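PDB 5ZNM: colicin-D from Escherichia coli, which is a plasmid-encoded toxin that inhibits protein synthesis in Escherichia coli and close relatives, this chain comprising its central domain and C-terminal tRNase domain. Local coordinates for residues S56-M61 against Y264-A269; A126-S131 against L164-L169; Q133-Q138 against A276-L281. All coordinates share one frame; numbering follows the deposited sequence.

Contact 1 (S56-M61 against Y264-A269); sequences SVQLAM and YWRPDA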
ATOM      1  N   SER A  56       8.068  -2.521   0.533  1.00 16.71           N
ATOM      2  CA  SER A  56       6.782  -3.159   0.313  1.00 14.97           C
ATOM      3  C   SER A  56       6.713  -4.488   1.055  1.00 17.81           C
ATOM      4  O   SER A  56       7.727  -5.106   1.372  1.00 19.38           O
ATOM      5  CB  SER A  56       6.534  -3.368  -1.188  1.00 18.53           C
ATOM      6  OG  SER A  56       7.484  -4.274  -1.755  1.00 21.05           O
ATOM      7  N   VAL A  57       5.490  -4.899   1.355  1.00 19.23           N
ATOM      8  CA  VAL A  57       5.191  -6.255   1.814  1.00 15.39           C
ATOM      9  C   VAL A  57       4.585  -7.004   0.640  1.00 14.81           C
ATOM     10  O   VAL A  57       3.728  -6.467  -0.071  1.00 18.53           O
ATOM     11  CB  VAL A  57       4.223  -6.237   3.014  1.00 16.98           C
ATOM     12  CG1 VAL A  57       3.872  -7.673   3.451  1.00 16.83           C
ATOM     13  CG2 VAL A  57       4.816  -5.439   4.172  1.00 17.81           C
ATOM     14  N   GLN A  58       5.019  -8.248   0.427  1.00 15.18           N
ATOM     15  CA  GLN A  58       4.547  -8.987  -0.730  1.00 14.58           C
ATOM     16  C   GLN A  58       4.206 -10.414  -0.337  1.00 17.65           C
ATOM     17  O   GLN A  58       4.847 -11.014   0.533  1.00 16.34           O
ATOM     18  CB  GLN A  58       5.584  -9.016  -1.858  1.00 14.38           C
ATOM     19  CG  GLN A  58       5.805  -7.643  -2.509  1.00 14.33           C
ATOM     20  CD  GLN A  58       6.989  -7.650  -3.476  1.00 15.58           C
ATOM     21  OE1 GLN A  58       7.215  -8.629  -4.182  1.00 18.78           O
ATOM     22  NE2 GLN A  58       7.761  -6.545  -3.497  1.00 15.95           N
ATOM     23  N   LEU A  59       3.203 -10.956  -1.018  1.00 18.19           N
ATOM     24  CA  LEU A  59       2.833 -12.360  -0.883  1.00 20.18           C
ATOM     25  C   LEU A  59       2.669 -12.910  -2.283  1.00 17.55           C
ATOM     26  O   LEU A  59       1.821 -12.431  -3.040  1.00 19.87           O
ATOM     27  CB  LEU A  59       1.544 -12.524  -0.076  1.00 14.87           C
ATOM     28  CG  LEU A  59       0.983 -13.939   0.017  1.00 23.46           C
ATOM     29  CD1 LEU A  59       1.973 -14.870   0.685  1.00 22.87           C
ATOM     30  CD2 LEU A  59      -0.340 -13.941   0.782  1.00 22.86           C
ATOM     31  N   ALA A  60       3.498 -13.881  -2.643  1.00 19.84           N
ATOM     32  CA  ALA A  60       3.433 -14.487  -3.962  1.00 21.21           C
ATOM     33  C   ALA A  60       3.025 -15.941  -3.813  1.00 18.07           C
ATOM     34  O   ALA A  60       3.434 -16.619  -2.865  1.00 18.67           O
ATOM     35  CB  ALA A  60       4.777 -14.374  -4.704  1.00 19.90           C
ATOM     36  N   MET A  61       2.199 -16.404  -4.740  1.00 23.37           N
ATOM     37  CA  MET A  61       1.753 -17.790  -4.770  1.00 26.04           C
ATOM     38  C   MET A  61       1.845 -18.280  -6.209  1.00 27.16           C
ATOM     39  O   MET A  61       1.397 -17.585  -7.126  1.00 29.88           O
ATOM     40  CB  MET A  61       0.323 -17.907  -4.235  1.00 30.58           C
ATOM     41  CG  MET A  61       0.144 -17.375  -2.808  1.00 39.85           C
ATOM     42  SD  MET A  61      -1.388 -16.425  -2.540  1.00 54.71           S
ATOM     43  CE  MET A  61      -0.992 -14.888  -3.388  1.00 56.64           C
ATOM     44  N   TYR A 264      17.692 -10.657   1.210  1.00 16.46           N
ATOM     45  CA  TYR A 264      18.401 -10.095   0.064  1.00 15.80           C
ATOM     46  C   TYR A 264      18.232  -8.578   0.090  1.00 15.80           C
ATOM     47  O   TYR A 264      17.406  -8.032   0.834  1.00 16.82           O
ATOM     48  CB  TYR A 264      17.916 -10.696  -1.265  1.00 12.57           C
ATOM     49  CG  TYR A 264      16.683 -10.054  -1.846  1.00 18.15           C
ATOM     50  CD1 TYR A 264      15.446 -10.145  -1.202  1.00 19.50           C
ATOM     51  CD2 TYR A 264      16.749  -9.346  -3.031  1.00 22.88           C
ATOM     52  CE1 TYR A 264      14.313  -9.549  -1.736  1.00 15.77           C
ATOM     53  CE2 TYR A 264      15.626  -8.740  -3.566  1.00 19.77           C
ATOM     54  CZ  TYR A 264      14.413  -8.845  -2.925  1.00 20.22           C
ATOM     55  OH  TYR A 264      13.306  -8.228  -3.477  1.00 19.53           O
ATOM     56  N   TRP A 265      19.035  -7.891  -0.725  1.00 15.01           N
ATOM     57  CA  TRP A 265      19.010  -6.432  -0.802  1.00 17.30           C
ATOM     58  C   TRP A 265      18.384  -5.972  -2.114  1.00 17.49           C
ATOM     59  O   TRP A 265      18.620  -6.584  -3.157  1.00 17.76           O
ATOM     60  CB  TRP A 265      20.425  -5.860  -0.710  1.00 20.43           C
ATOM     61  CG  TRP A 265      21.092  -6.101   0.581  1.00 18.29           C
ATOM     62  CD1 TRP A 265      21.866  -7.178   0.916  1.00 21.20           C
ATOM     63  CD2 TRP A 265      21.058  -5.252   1.728  1.00 17.43           C
ATOM     64  NE1 TRP A 265      22.316  -7.048   2.202  1.00 22.42           N
ATOM     65  CE2 TRP A 265      21.838  -5.873   2.725  1.00 19.43           C
ATOM     66  CE3 TRP A 265      20.447  -4.020   2.008  1.00 19.89           C
ATOM     67  CZ2 TRP A 265      22.023  -5.314   3.984  1.00 18.92           C
ATOM     68  CZ3 TRP A 265      20.633  -3.458   3.261  1.00 19.64           C
ATOM     69  CH2 TRP A 265      21.416  -4.111   4.237  1.00 21.90           C
ATOM     70  N   ARG A 266      17.598  -4.899  -2.064  1.00 15.70           N
ATOM     71  CA  ARG A 266      17.070  -4.212  -3.235  1.00 16.82           C
ATOM     72  C   ARG A 266      17.317  -2.722  -3.084  1.00 12.40           C
ATOM     73  O   ARG A 266      17.570  -2.237  -1.973  1.00 17.11           O
ATOM     74  CB  ARG A 266      15.562  -4.452  -3.451  1.00 14.46           C
ATOM     75  CG  ARG A 266      14.661  -3.964  -2.311  1.00 13.18           C
ATOM     76  CD  ARG A 266      13.169  -4.348  -2.558  1.00 15.46           C
ATOM     77  NE  ARG A 266      12.356  -4.110  -1.372  1.00 18.07           N
ATOM     78  CZ  ARG A 266      11.265  -4.806  -1.052  1.00 21.55           C
ATOM     79  NH1 ARG A 266      10.841  -5.786  -1.838  1.00 17.12           N
ATOM     80  NH2 ARG A 266      10.610  -4.530   0.069  1.00 16.81           N
ATOM     81  N   PRO A 267      17.270  -1.965  -4.181  1.00 17.63           N
ATOM     82  CA  PRO A 267      17.419  -0.511  -4.057  1.00 19.66           C
ATOM     83  C   PRO A 267      16.325   0.072  -3.175  1.00 15.99           C
ATOM     84  O   PRO A 267      15.210  -0.461  -3.083  1.00 18.41           O
ATOM     85  CB  PRO A 267      17.312  -0.008  -5.502  1.00 19.00           C
ATOM     86  CG  PRO A 267      17.728  -1.174  -6.358  1.00 14.59           C
ATOM     87  CD  PRO A 267      17.186  -2.390  -5.591  1.00 14.81           C
ATOM     88  N   ASP A 268      16.662   1.167  -2.494  1.00 15.63           N
ATOM     89  CA  ASP A 268      15.658   1.851  -1.695  1.00 18.68           C
ATOM     90  C   ASP A 268      14.735   2.678  -2.592  1.00 15.85           C
ATOM     91  O   ASP A 268      14.849   2.684  -3.825  1.00 15.08           O
ATOM     92  CB  ASP A 268      16.317   2.695  -0.600  1.00 21.80           C
ATOM     93  CG  ASP A 268      17.228   3.801  -1.146  1.00 19.55           C
ATOM     94  OD1 ASP A 268      17.225   4.069  -2.362  1.00 21.36           O
ATOM     95  OD2 ASP A 268      17.953   4.401  -0.329  1.00 19.57           O
ATOM     96  N   ALA A 269      13.765   3.346  -1.962  1.00 15.28           N
ATOM     97  CA  ALA A 269      12.744   4.065  -2.725  1.00 20.30           C
ATOM     98  C   ALA A 269      13.358   5.153  -3.608  1.00 18.42           C
ATOM     99  O   ALA A 269      12.920   5.359  -4.749  1.00 17.22           O
ATOM    100  CB  ALA A 269      11.697   4.654  -1.769  1.00 12.69           C
TER
HETATM  101  O   HOH W   1       8.718  -7.359  -0.269  1.00 18.46           O
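A buried polar contact, made by one long arginine and a single water, joins Arg266 on the edge strand 262-267 to Ser56 of strand 56-61. Both strands belong to the five-stranded antiparallel sheet of the central domain, but they are not neighbours in it: strands 274-281 and 126-131 run between them, and the nearest CA atoms of the two segments, those of Ser56 and Ala269, lie 9.8 Å apart. Arg266 reaches across the intervening strands with a chain extended from CG to NE. Its NH2 donates to the carbonyl oxygen of Ser56 at 3.2 Å, with an N-H...O angle of 148°. The oxygen lies near the guanidinium plane, at its edge, and the donor sits in the carbonyl plane on a lone pair. Water 1 adds a second route, accepting from Arg266 NH1 at 3.1 Å and donating to Ser56 O at 3.0 Å, so one carbonyl oxygen takes both bonds. Gln58 runs past the arginine in the opposite direction, its amide plane 20° from that of the guanidinium. Its NE2 is turned to Ser56 OG, 2.9 Å away in a nearly straight bond (169°), and also donates to Asn51 O. Ser56 OG in turn bonds to Thr53 O, while Arg266 NE forms a salt bridge with Glu275, which probably offsets the buried charge and helps fix the guanidinium. The result is an arginine-to-carbonyl hydrogen bond, backed by a water, that spans two strands of this antiparallel sheet, with 264-269 in the S-type pyocin family region.

Contact 2 (A126-S131 against L164-L169); sequences AMFSLS and LALDLL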
ATOM      1  N   ALA A 126       4.509 -20.773  -1.946  1.00 21.64           N
ATOM      2  CA  ALA A 126       4.189 -19.418  -1.504  1.00 22.72           C
ATOM      3  C   ALA A 126       5.410 -18.745  -0.891  1.00 19.58           C
ATOM      4  O   ALA A 126       6.325 -19.399  -0.380  1.00 16.32           O
ATOM      5  CB  ALA A 126       3.034 -19.407  -0.491  1.00 21.48           C
ATOM      6  N   MET A 127       5.383 -17.411  -0.900  1.00 14.98           N
ATOM      7  CA  MET A 127       6.546 -16.614  -0.541  1.00 16.84           C
ATOM      8  C   MET A 127       6.055 -15.287   0.017  1.00 17.07           C
ATOM      9  O   MET A 127       5.257 -14.603  -0.627  1.00 20.76           O
ATOM     10  CB  MET A 127       7.447 -16.388  -1.762  1.00 21.80           C
ATOM     11  CG  MET A 127       8.693 -15.558  -1.491  1.00 22.02           C
ATOM     12  SD  MET A 127       9.793 -15.520  -2.938  1.00 17.31           S
ATOM     13  CE  MET A 127       8.709 -14.746  -4.128  1.00 15.75           C
ATOM     14  N   PHE A 128       6.508 -14.953   1.217  1.00 15.53           N
ATOM     15  CA  PHE A 128       6.102 -13.741   1.918  1.00 16.20           C
ATOM     16  C   PHE A 128       7.344 -12.932   2.246  1.00 14.35           C
ATOM     17  O   PHE A 128       8.354 -13.492   2.681  1.00 17.22           O
ATOM     18  CB  PHE A 128       5.341 -14.090   3.208  1.00 18.76           C
ATOM     19  CG  PHE A 128       4.777 -12.892   3.925  1.00 20.70           C
ATOM     20  CD1 PHE A 128       3.646 -12.247   3.447  1.00 23.82           C
ATOM     21  CD2 PHE A 128       5.378 -12.409   5.074  1.00 25.86           C
ATOM     22  CE1 PHE A 128       3.124 -11.135   4.109  1.00 28.47           C
ATOM     23  CE2 PHE A 128       4.856 -11.296   5.740  1.00 26.86           C
ATOM     24  CZ  PHE A 128       3.735 -10.664   5.254  1.00 24.40           C
ATOM     25  N   SER A 129       7.293 -11.619   2.023  1.00 15.31           N
ATOM     26  CA  SER A 129       8.506 -10.826   2.183  1.00 16.32           C
ATOM     27  C   SER A 129       8.166  -9.437   2.695  1.00 20.74           C
ATOM     28  O   SER A 129       7.104  -8.886   2.388  1.00 15.78           O
ATOM     29  CB  SER A 129       9.296 -10.712   0.873  1.00 15.80           C
ATOM     30  OG  SER A 129       8.488 -10.139  -0.137  1.00 15.98           O
ATOM     31  N   LEU A 130       9.084  -8.884   3.486  1.00 14.63           N
ATOM     32  CA  LEU A 130       8.926  -7.550   4.053  1.00 17.25           C
ATOM     33  C   LEU A 130      10.295  -7.049   4.467  1.00 20.28           C
ATOM     34  O   LEU A 130      11.265  -7.807   4.506  1.00 18.35           O
ATOM     35  CB  LEU A 130       7.977  -7.532   5.257  1.00 18.19           C
ATOM     36  CG  LEU A 130       7.964  -8.630   6.333  1.00 30.58           C
ATOM     37  CD1 LEU A 130       9.311  -9.166   6.695  1.00 35.36           C
ATOM     38  CD2 LEU A 130       7.283  -8.101   7.590  1.00 32.39           C
ATOM     39  N   SER A 131      10.354  -5.767   4.822  1.00 23.98           N
ATOM     40  CA  SER A 131      11.629  -5.164   5.189  1.00 21.61           C
ATOM     41  C   SER A 131      12.252  -5.892   6.371  1.00 20.15           C
ATOM     42  O   SER A 131      11.584  -6.180   7.373  1.00 20.73           O
ATOM     43  CB  SER A 131      11.445  -3.687   5.514  1.00 28.42           C
ATOM     44  OG  SER A 131      11.160  -2.964   4.323  1.00 40.51           O
ATOM     45  N   LEU A 164      -3.684 -20.300   4.108  1.00 29.90           N
ATOM     46  CA  LEU A 164      -2.279 -19.932   4.098  1.00 28.58           C
ATOM     47  C   LEU A 164      -1.994 -19.122   5.356  1.00 30.59           C
ATOM     48  O   LEU A 164      -2.649 -18.104   5.607  1.00 29.75           O
ATOM     49  CB  LEU A 164      -1.951 -19.137   2.839  1.00 20.20           C
ATOM     50  CG  LEU A 164      -0.482 -18.752   2.665  1.00 31.23           C
ATOM     51  CD1 LEU A 164       0.421 -19.972   2.735  1.00 28.98           C
ATOM     52  CD2 LEU A 164      -0.285 -18.000   1.349  1.00 30.10           C
ATOM     53  N   ALA A 165      -1.037 -19.578   6.157  1.00 24.03           N
ATOM     54  CA  ALA A 165      -0.731 -18.935   7.424  1.00 26.10           C
ATOM     55  C   ALA A 165       0.770 -18.733   7.561  1.00 28.28           C
ATOM     56  O   ALA A 165       1.574 -19.445   6.953  1.00 23.12           O
ATOM     57  CB  ALA A 165      -1.258 -19.754   8.613  1.00 25.18           C
ATOM     58  N   LEU A 166       1.138 -17.752   8.386  1.00 24.88           N
ATOM     59  CA  LEU A 166       2.526 -17.459   8.714  1.00 23.99           C
ATOM     60  C   LEU A 166       2.756 -17.792  10.179  1.00 29.50           C
ATOM     61  O   LEU A 166       2.085 -17.235  11.057  1.00 26.21           O
ATOM     62  CB  LEU A 166       2.846 -15.987   8.442  1.00 26.01           C
ATOM     63  CG  LEU A 166       4.273 -15.515   8.708  1.00 35.76           C
ATOM     64  CD1 LEU A 166       5.254 -16.221   7.798  1.00 33.74           C
ATOM     65  CD2 LEU A 166       4.341 -14.015   8.509  1.00 43.57           C
ATOM     66  N   ASP A 167       3.684 -18.709  10.442  1.00 23.21           N
ATOM     67  CA  ASP A 167       4.083 -19.025  11.805  1.00 24.90           C
ATOM     68  C   ASP A 167       5.303 -18.191  12.146  1.00 29.17           C
ATOM     69  O   ASP A 167       6.312 -18.258  11.439  1.00 29.54           O
ATOM     70  CB  ASP A 167       4.403 -20.511  11.972  1.00 25.72           C
ATOM     71  CG  ASP A 167       3.168 -21.345  12.181  1.00 35.75           C
ATOM     72  OD1 ASP A 167       2.072 -20.753  12.286  1.00 40.65           O
ATOM     73  OD2 ASP A 167       3.294 -22.583  12.257  1.00 37.26           O
ATOM     74  N   LEU A 168       5.198 -17.392  13.205  1.00 27.91           N
ATOM     75  CA  LEU A 168       6.315 -16.609  13.702  1.00 27.22           C
ATOM     76  C   LEU A 168       6.938 -17.373  14.864  1.00 29.98           C
ATOM     77  O   LEU A 168       6.261 -17.679  15.855  1.00 30.49           O
ATOM     78  CB  LEU A 168       5.872 -15.206  14.116  1.00 29.34           C
ATOM     79  CG  LEU A 168       5.326 -14.345  12.969  1.00 31.46           C
ATOM     80  CD1 LEU A 168       5.118 -12.907  13.410  1.00 31.65           C
ATOM     81  CD2 LEU A 168       6.233 -14.401  11.745  1.00 36.35           C
ATOM     82  N   LEU A 169       8.221 -17.687  14.724  1.00 28.13           N
ATOM     83  CA  LEU A 169       8.933 -18.572  15.628  1.00 29.45           C
ATOM     84  C   LEU A 169      10.035 -17.812  16.340  1.00 31.34           C
ATOM     85  O   LEU A 169      10.844 -17.125  15.698  1.00 29.51           O
ATOM     86  CB  LEU A 169       9.537 -19.750  14.880  1.00 29.97           C
ATOM     87  CG  LEU A 169       8.529 -20.553  14.069  1.00 35.65           C
ATOM     88  CD1 LEU A 169       9.262 -21.456  13.098  1.00 36.02           C
ATOM     89  CD2 LEU A 169       7.643 -21.350  15.002  1.00 35.02           C
TER
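Two apolar pairs make this contact: Ala126 with Leu164, and Phe128 with Leu166. The methyl CB of Ala126 lies 4.0 Å from Leu164 CD2, with the other methyl of the same leucine, CD1, only slightly farther away. Two residues along, Leu166 CD2 comes obliquely to the CD2-CE2 part of the Phe128 ring, 3.9 Å from CE2 and about equally far from CD2 of the ring. The two side chains cross at about a right angle. Phe128 and Leu166 both hold CG anti to the backbone N (chi1 -175° and -179°), which sends each side chain out into the gap between strands whose matching CA atoms, Phe128 and Leu166, are 8.5 Å apart. Those strands lie in different sheets: 126-131 is the middle strand of the five-stranded antiparallel sheet, and 163-170 belongs to a four-stranded one. Farther out, Phe80 of helix 79-86 touches both Phe128 and Leu166, as does Met280 of strand 274-281. Leu157 reaches Ala126 from strand 153-160, and Leu59 packs on Leu164. With carbon alone meeting carbon, the two sheets are probably held together here mainly by close fit and exclusion of water, without any directional bond between these strands.

Contact 3 (Q133-Q138 against A276-L281); sequences QMLAGQ and AVYVML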
ATOM      1  N   GLN A 133      14.798  -4.819   8.253  1.00 27.20           N
ATOM      2  CA  GLN A 133      15.293  -3.968   9.328  1.00 31.75           C
ATOM      3  C   GLN A 133      14.283  -3.861  10.458  1.00 33.19           C
ATOM      4  O   GLN A 133      14.668  -3.737  11.623  1.00 38.11           O
ATOM      5  CB  GLN A 133      15.648  -2.587   8.770  1.00 24.41           C
ATOM      6  CG  GLN A 133      16.202  -1.594   9.779  1.00 25.01           C
ATOM      7  CD  GLN A 133      17.421  -2.105  10.540  1.00 29.88           C
ATOM      8  OE1 GLN A 133      18.368  -2.650   9.958  1.00 27.68           O
ATOM      9  NE2 GLN A 133      17.409  -1.907  11.853  1.00 28.97           N
ATOM     10  N   MET A 134      12.992  -3.947  10.147  1.00 38.59           N
ATOM     11  CA  MET A 134      11.997  -3.867  11.208  1.00 53.56           C
ATOM     12  C   MET A 134      11.931  -5.130  12.057  1.00 54.34           C
ATOM     13  O   MET A 134      11.233  -5.126  13.077  1.00 60.56           O
ATOM     14  CB  MET A 134      10.614  -3.569  10.627  1.00 60.38           C
ATOM     15  CG  MET A 134      10.082  -4.638   9.695  1.00 65.64           C
ATOM     16  SD  MET A 134       8.314  -4.441   9.390  1.00 70.25           S
ATOM     17  CE  MET A 134       8.248  -4.607   7.608  1.00 65.14           C
ATOM     18  N   LEU A 135      12.626  -6.202  11.672  1.00 44.29           N
ATOM     19  CA  LEU A 135      12.664  -7.425  12.463  1.00 37.40           C
ATOM     20  C   LEU A 135      14.026  -7.667  13.087  1.00 32.45           C
ATOM     21  O   LEU A 135      14.260  -8.742  13.647  1.00 34.51           O
ATOM     22  CB  LEU A 135      12.281  -8.625  11.603  1.00 43.26           C
ATOM     23  CG  LEU A 135      11.127  -8.360  10.646  1.00 48.97           C
ATOM     24  CD1 LEU A 135      10.885  -9.604   9.823  1.00 42.65           C
ATOM     25  CD2 LEU A 135       9.873  -7.946  11.409  1.00 50.19           C
ATOM     26  N   ALA A 136      14.933  -6.702  12.992  1.00 31.52           N
ATOM     27  CA  ALA A 136      16.302  -6.910  13.423  1.00 32.91           C
ATOM     28  C   ALA A 136      16.383  -6.929  14.946  1.00 32.48           C
ATOM     29  O   ALA A 136      15.486  -6.457  15.652  1.00 32.99           O
ATOM     30  CB  ALA A 136      17.215  -5.817  12.854  1.00 36.58           C
ATOM     31  N   GLY A 137      17.501  -7.458  15.440  1.00 33.22           N
ATOM     32  CA  GLY A 137      17.719  -7.639  16.857  1.00 38.04           C
ATOM     33  C   GLY A 137      17.885  -6.329  17.612  1.00 44.33           C
ATOM     34  O   GLY A 137      17.871  -5.229  17.057  1.00 43.02           O
ATOM     35  N   GLN A 138      18.047  -6.471  18.927  1.00 41.37           N
ATOM     36  CA  GLN A 138      18.128  -5.312  19.803  1.00 45.62           C
ATOM     37  C   GLN A 138      19.354  -4.478  19.444  1.00 38.92           C
ATOM     38  O   GLN A 138      20.483  -4.986  19.428  1.00 34.62           O
ATOM     39  CB  GLN A 138      18.161  -5.762  21.266  1.00 46.77           C
ATOM     40  CG  GLN A 138      18.146  -4.624  22.268  1.00 55.77           C
ATOM     41  CD  GLN A 138      19.502  -3.981  22.402  1.00 65.03           C
ATOM     42  OE1 GLN A 138      20.521  -4.661  22.266  1.00 68.40           O
ATOM     43  NE2 GLN A 138      19.536  -2.669  22.638  1.00 61.50           N
ATOM     44  N   ALA A 276      17.261  -3.984   3.094  1.00 14.69           N
ATOM     45  CA  ALA A 276      17.254  -5.430   3.270  1.00 14.49           C
ATOM     46  C   ALA A 276      15.815  -5.938   3.339  1.00 15.82           C
ATOM     47  O   ALA A 276      14.953  -5.320   3.972  1.00 15.16           O
ATOM     48  CB  ALA A 276      18.007  -5.822   4.543  1.00 14.82           C
ATOM     49  N   VAL A 277      15.569  -7.064   2.677  1.00 18.38           N
ATOM     50  CA  VAL A 277      14.254  -7.687   2.593  1.00 15.30           C
ATOM     51  C   VAL A 277      14.363  -9.095   3.167  1.00 16.78           C
ATOM     52  O   VAL A 277      15.229  -9.873   2.750  1.00 14.67           O
ATOM     53  CB  VAL A 277      13.760  -7.739   1.135  1.00 13.68           C
ATOM     54  CG1 VAL A 277      12.341  -8.285   1.044  1.00 12.65           C
ATOM     55  CG2 VAL A 277      13.854  -6.371   0.479  1.00 13.75           C
ATOM     56  N   TYR A 278      13.480  -9.427   4.102  1.00 18.18           N
ATOM     57  CA  TYR A 278      13.417 -10.762   4.688  1.00 18.66           C
ATOM     58  C   TYR A 278      12.338 -11.545   3.955  1.00 17.05           C
ATOM     59  O   TYR A 278      11.228 -11.042   3.765  1.00 15.63           O
ATOM     60  CB  TYR A 278      13.133 -10.674   6.190  1.00 14.73           C
ATOM     61  CG  TYR A 278      12.932 -12.010   6.882  1.00 18.11           C
ATOM     62  CD1 TYR A 278      13.903 -13.006   6.828  1.00 18.43           C
ATOM     63  CD2 TYR A 278      11.775 -12.264   7.610  1.00 20.74           C
ATOM     64  CE1 TYR A 278      13.723 -14.218   7.470  1.00 17.26           C
ATOM     65  CE2 TYR A 278      11.580 -13.493   8.257  1.00 25.04           C
ATOM     66  CZ  TYR A 278      12.559 -14.458   8.179  1.00 24.44           C
ATOM     67  OH  TYR A 278      12.379 -15.660   8.815  1.00 22.97           O
ATOM     68  N   VAL A 279      12.674 -12.757   3.514  1.00 14.97           N
ATOM     69  CA  VAL A 279      11.814 -13.538   2.639  1.00 19.89           C
ATOM     70  C   VAL A 279      11.593 -14.911   3.269  1.00 22.35           C
ATOM     71  O   VAL A 279      12.540 -15.534   3.768  1.00 18.64           O
ATOM     72  CB  VAL A 279      12.430 -13.660   1.231  1.00 15.32           C
ATOM     73  CG1 VAL A 279      11.505 -14.441   0.314  1.00 15.38           C
ATOM     74  CG2 VAL A 279      12.715 -12.259   0.651  1.00 14.10           C
ATOM     75  N   MET A 280      10.343 -15.369   3.274  1.00 20.71           N
ATOM     76  CA  MET A 280       9.963 -16.627   3.918  1.00 20.01           C
ATOM     77  C   MET A 280       9.197 -17.473   2.920  1.00 24.37           C
ATOM     78  O   MET A 280       8.336 -16.961   2.199  1.00 20.83           O
ATOM     79  CB  MET A 280       9.077 -16.392   5.164  1.00 21.33           C
ATOM     80  CG  MET A 280       9.724 -15.605   6.281  1.00 33.51           C
ATOM     81  SD  MET A 280       8.542 -14.638   7.245  1.00 33.25           S
ATOM     82  CE  MET A 280       8.593 -13.032   6.453  1.00 36.18           C
ATOM     83  N   LEU A 281       9.497 -18.767   2.885  1.00 26.18           N
ATOM     84  CA  LEU A 281       8.860 -19.671   1.947  1.00 23.87           C
ATOM     85  C   LEU A 281       8.044 -20.713   2.704  1.00 21.70           C
ATOM     86  O   LEU A 281       8.169 -20.872   3.921  1.00 18.76           O
ATOM     87  CB  LEU A 281       9.885 -20.356   1.032  1.00 23.33           C
ATOM     88  CG  LEU A 281      10.148 -19.662  -0.310  1.00 28.64           C
ATOM     89  CD1 LEU A 281      11.054 -18.484  -0.119  1.00 27.83           C
ATOM     90  CD2 LEU A 281      10.732 -20.623  -1.339  1.00 36.76           C
TER
HETATM   91  O   HOH W   2      14.939  -3.243   5.800  1.00 22.45           O
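The short 3-10 turn that follows strand 126-131 packs here against strand 274-281, the neighbour of strand 126-131 in the five-stranded antiparallel sheet. Leu135 carries the apolar part: its CD1 meets the Tyr278 ring at a slant, 3.6 Å from CD2, with the leucine side chain running roughly perpendicular to that of the tyrosine. The leucine has CG beside its own backbone N (chi1 -41°) and a straight chi2 of 178°, which stretches CD1 out to the ring. Leu130 also touches Leu135. At the other end of the turn a water replaces direct pairing. Gln133 N and Ala276 O are 4.3 Å apart, and water 2 sits between them, accepting from Gln133 N at 2.9 Å and donating to Ala276 O at 2.8 Å. A backbone bond between Ala132 and Ala276 carries the pairing just past the strand, before the turn begins, and the turn is closed by a bond from Ala136 N to Gln133 O at 3.3 Å. The polar ends of the residues are held elsewhere. Tyr278 OH is hydrogen-bonded to both Asp261 OD2 and Gly155 N, which helps hold the hydroxyl end of the ring that Leu135 packs on. The Gln133 amide grips the following loop, with OE1 on Ile142 N and NE2 on Val140 O.

In the fold
All three contacts draw on the same five-stranded antiparallel sheet. Contact 1 spans it from strand 56-61 to the edge strand 262-267, and the strands between, 126-131 and 274-281, supply one side each of contacts 2 and 3. Centres of contacts 1 and 2 lie about 13 Å apart, while contact 3 is about 11 Å from each. Main-chain bonds probably connect them: Ala60 N to Met127 O at 2.8 Å, Tyr264 O to Val277 N at 2.8 Å, and Leu130 O to Tyr278 N at 2.8 Å. Glycerol about 5 Å from the Arg266 side chain and sulfate about 4 Å from that of Gln133 probably come from the crystallisation liquor.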